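Local structure of NAD-dependent epimerase/dehydratase domain-containing protein (Ruegeria pomeroyi DSS-3, 3IUS) at residues 107-118 / 250-259. The protein is of unknown function but belongs to the NAD-dependent epimerase/dehydratase family and probably binds NAD in a Rossmann-type domain. Residues are numbered along the deposited sequence; the frame is centred on the assembly and turned at random.
Sequences YGDHDGAWVDET and SENKRVRNDR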
# COMPACT_ATOMS: atom_id res chain seq x y z
N TYR A 107 5.48 11.27 -5.77
CA TYR A 107 5.94 11.75 -7.07
C TYR A 107 5.32 13.08 -7.49
O TYR A 107 5.96 13.89 -8.16
CB TYR A 107 5.72 10.69 -8.16
CG TYR A 107 6.55 9.45 -7.96
CD1 TYR A 107 7.94 9.51 -8.02
CD2 TYR A 107 5.96 8.22 -7.70
CE1 TYR A 107 8.70 8.38 -7.83
CE2 TYR A 107 6.70 7.09 -7.51
CZ TYR A 107 8.09 7.17 -7.57
OH TYR A 107 8.84 6.04 -7.38
N GLY A 108 4.07 13.30 -7.10
CA GLY A 108 3.39 14.52 -7.48
C GLY A 108 2.88 14.47 -8.90
O GLY A 108 2.65 13.39 -9.45
N ASP A 109 2.72 15.64 -9.51
CA ASP A 109 2.09 15.77 -10.81
C ASP A 109 3.08 15.73 -11.98
O ASP A 109 4.08 16.46 -11.99
CB ASP A 109 1.25 17.04 -10.87
CG ASP A 109 0.46 17.16 -12.16
OD1 ASP A 109 0.14 16.12 -12.78
OD2 ASP A 109 0.15 18.31 -12.55
N HIS A 110 2.80 14.87 -12.95
CA HIS A 110 3.67 14.70 -14.11
C HIS A 110 2.87 14.74 -15.40
O HIS A 110 3.35 14.33 -16.46
CB HIS A 110 4.45 13.39 -13.99
CG HIS A 110 5.50 13.41 -12.93
ND1 HIS A 110 6.85 13.50 -13.22
CD2 HIS A 110 5.42 13.37 -11.58
CE1 HIS A 110 7.54 13.51 -12.10
NE2 HIS A 110 6.70 13.43 -11.08
N ASP A 111 1.65 15.23 -15.31
CA ASP A 111 0.80 15.35 -16.49
C ASP A 111 0.72 14.03 -17.28
O ASP A 111 0.67 14.04 -18.51
CB ASP A 111 1.31 16.48 -17.39
CG ASP A 111 0.28 16.94 -18.40
OD1 ASP A 111 -0.93 16.85 -18.10
OD2 ASP A 111 0.67 17.39 -19.50
N GLY A 112 0.72 12.91 -16.56
CA GLY A 112 0.53 11.62 -17.20
C GLY A 112 1.80 10.94 -17.68
O GLY A 112 1.75 9.80 -18.13
N ALA A 113 2.92 11.64 -17.58
CA ALA A 113 4.21 11.07 -17.96
C ALA A 113 4.59 9.93 -17.01
O ALA A 113 4.02 9.80 -15.92
CB ALA A 113 5.30 12.14 -17.95
N TRP A 114 5.57 9.13 -17.43
CA TRP A 114 6.01 7.97 -16.66
C TRP A 114 7.09 8.35 -15.67
O TRP A 114 7.99 9.13 -15.98
CB TRP A 114 6.51 6.86 -17.60
CG TRP A 114 5.42 6.16 -18.35
CD1 TRP A 114 4.91 6.50 -19.57
CD2 TRP A 114 4.71 5.00 -17.92
NE1 TRP A 114 3.92 5.62 -19.92
CE2 TRP A 114 3.77 4.69 -18.93
CE3 TRP A 114 4.76 4.19 -16.78
CZ2 TRP A 114 2.91 3.60 -18.83
CZ3 TRP A 114 3.91 3.11 -16.69
CH2 TRP A 114 2.99 2.83 -17.70
N VAL A 115 6.99 7.79 -14.47
CA VAL A 115 7.95 8.02 -13.41
C VAL A 115 8.48 6.68 -12.92
O VAL A 115 7.82 5.65 -13.06
CB VAL A 115 7.31 8.79 -12.23
CG1 VAL A 115 6.72 10.11 -12.72
CG2 VAL A 115 6.22 7.95 -11.55
N ASP A 116 9.70 6.68 -12.39
CA ASP A 116 10.22 5.47 -11.78
C ASP A 116 10.83 5.81 -10.43
O ASP A 116 10.67 6.93 -9.93
CB ASP A 116 11.22 4.74 -12.70
CG ASP A 116 12.45 5.57 -13.05
OD1 ASP A 116 12.89 6.39 -12.22
OD2 ASP A 116 12.98 5.39 -14.17
N GLU A 117 11.52 4.85 -9.83
CA GLU A 117 12.05 5.04 -8.49
C GLU A 117 13.17 6.09 -8.44
O GLU A 117 13.57 6.50 -7.35
CB GLU A 117 12.53 3.70 -7.91
CG GLU A 117 11.43 2.67 -7.67
CD GLU A 117 11.10 1.83 -8.89
OE1 GLU A 117 11.45 2.23 -10.02
OE2 GLU A 117 10.48 0.76 -8.71
N THR A 118 13.64 6.54 -9.60
CA THR A 118 14.68 7.58 -9.64
C THR A 118 14.12 8.98 -9.86
O THR A 118 14.84 9.97 -9.83
CB THR A 118 15.74 7.31 -10.74
OG1 THR A 118 15.17 7.54 -12.03
CG2 THR A 118 16.27 5.89 -10.65
N SER A 250 -5.70 16.07 -8.83
CA SER A 250 -4.81 17.21 -9.04
C SER A 250 -3.41 16.78 -9.43
O SER A 250 -2.54 17.61 -9.69
CB SER A 250 -4.74 18.08 -7.78
OG SER A 250 -4.08 17.40 -6.73
N GLU A 251 -3.18 15.47 -9.46
CA GLU A 251 -1.88 14.93 -9.85
C GLU A 251 -2.10 13.77 -10.81
O GLU A 251 -2.93 12.90 -10.56
CB GLU A 251 -1.12 14.42 -8.63
CG GLU A 251 -0.69 15.49 -7.65
CD GLU A 251 0.11 14.93 -6.49
OE1 GLU A 251 -0.12 13.77 -6.11
OE2 GLU A 251 0.98 15.67 -5.97
N ASN A 252 -1.34 13.74 -11.89
CA ASN A 252 -1.46 12.66 -12.86
C ASN A 252 -0.09 12.15 -13.28
O ASN A 252 0.73 12.92 -13.74
CB ASN A 252 -2.24 13.14 -14.08
CG ASN A 252 -2.71 12.01 -14.95
OD1 ASN A 252 -3.10 10.95 -14.45
ND2 ASN A 252 -2.66 12.21 -16.25
N LYS A 253 0.14 10.85 -13.11
CA LYS A 253 1.37 10.22 -13.57
C LYS A 253 1.15 8.74 -13.89
O LYS A 253 0.09 8.19 -13.61
CB LYS A 253 2.47 10.37 -12.52
CG LYS A 253 2.34 9.44 -11.32
CD LYS A 253 1.49 10.04 -10.21
CE LYS A 253 1.43 9.11 -9.01
NZ LYS A 253 0.43 9.57 -8.02
N ARG A 254 2.15 8.11 -14.50
CA ARG A 254 2.11 6.68 -14.75
C ARG A 254 3.37 6.13 -14.12
O ARG A 254 4.43 6.72 -14.28
CB ARG A 254 2.08 6.39 -16.26
CG ARG A 254 0.73 6.69 -16.92
CD ARG A 254 0.81 6.47 -18.42
NE ARG A 254 -0.51 6.50 -19.05
CZ ARG A 254 -1.14 7.61 -19.37
NH1 ARG A 254 -0.59 8.79 -19.09
NH2 ARG A 254 -2.33 7.56 -19.95
N VAL A 255 3.24 5.05 -13.36
CA VAL A 255 4.34 4.57 -12.53
C VAL A 255 4.90 3.26 -13.06
O VAL A 255 4.16 2.29 -13.25
CB VAL A 255 3.90 4.38 -11.06
CG1 VAL A 255 5.09 3.98 -10.19
CG2 VAL A 255 3.22 5.65 -10.54
N ARG A 256 6.22 3.22 -13.26
CA ARG A 256 6.92 2.02 -13.71
C ARG A 256 7.07 1.03 -12.56
O ARG A 256 7.32 1.42 -11.42
CB ARG A 256 8.32 2.37 -14.24
CG ARG A 256 8.38 3.26 -15.48
CD ARG A 256 7.85 2.57 -16.74
NE ARG A 256 8.02 3.42 -17.92
CZ ARG A 256 7.36 3.26 -19.07
NH1 ARG A 256 6.49 2.28 -19.20
NH2 ARG A 256 7.59 4.08 -20.09
N ASN A 257 6.93 -0.26 -12.87
CA ASN A 257 7.05 -1.32 -11.87
C ASN A 257 8.12 -2.34 -12.27
O ASN A 257 8.02 -3.52 -11.93
CB ASN A 257 5.70 -2.03 -11.69
CG ASN A 257 5.21 -2.70 -12.96
OD1 ASN A 257 5.95 -2.79 -13.95
ND2 ASN A 257 3.95 -3.15 -12.96
N ASP A 258 9.15 -1.88 -12.98
CA ASP A 258 10.19 -2.76 -13.50
C ASP A 258 11.06 -3.37 -12.41
O ASP A 258 11.44 -4.55 -12.47
CB ASP A 258 11.09 -2.00 -14.50
CG ASP A 258 10.29 -1.33 -15.61
OD1 ASP A 258 9.42 -1.99 -16.20
OD2 ASP A 258 10.54 -0.14 -15.89
N ARG A 259 11.37 -2.57 -11.39
CA ARG A 259 12.27 -2.98 -10.33
C ARG A 259 11.80 -4.25 -9.60
O ARG A 259 12.59 -5.15 -9.34
CB ARG A 259 12.47 -1.83 -9.34
CG ARG A 259 13.85 -1.78 -8.72
CD ARG A 259 14.27 -0.35 -8.42
NE ARG A 259 14.06 0.53 -9.56
CZ ARG A 259 14.78 1.62 -9.81
NH1 ARG A 259 14.50 2.36 -10.88
NH2 ARG A 259 15.78 1.96 -9.01
O HOH W 1 1.61 11.93 -7.04
O HOH W 2 -2.58 15.09 -17.11
O HOH W 3 10.80 0.42 -12.04
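Trp114 and Val115 pair in parallel with Arg254 and Val255, the bonds running from Arg254 N to Ala113 O, Val115 N to Arg254 O (2.8 Å) and Arg256 N to Val115 O. Upstream, the type I' turn from His110 to Ala113 grips Asn252 O: His110 N and Gly112 N reach it from opposite faces of the carbonyl plane. Asp109 OD1 takes Asn252 N at 2.9 Å and also closes an Asx turn with Asp111 N. The Trp114 indole is sandwiched. Arg254 CB lies 3.4 Å from the centroid of the Trp114 six-membered ring, a CH-pi contact. Over the other face the Arg256 guanidinium stacks flat, planes 7° apart, its chain folded back about the CB-CG bond (chi2 -68°) to bring CZ 3.7 Å from the centroid of the Trp114 five-membered ring. With an alanine in place of Arg256, the indole would probably lose its cation-pi partner and the stacked cover on that face. Arg254 NH1 bonds Gly112 O at 2.7 Å. On the sheet side away from Trp114 and Arg254, Val115 CG2 meets Val255 CG2 at 3.9 Å. In the conformer given, Arg259 NE forms a salt bridge with Glu117 OE1 (3.1 Å), while Glu117 OE2 accepts from Asn206 N. Strand 254-255 of this two-stranded surface sheet leads into helix 258-262; Val255 and Arg259 pack on strand 204-207 of the main parallel sheet.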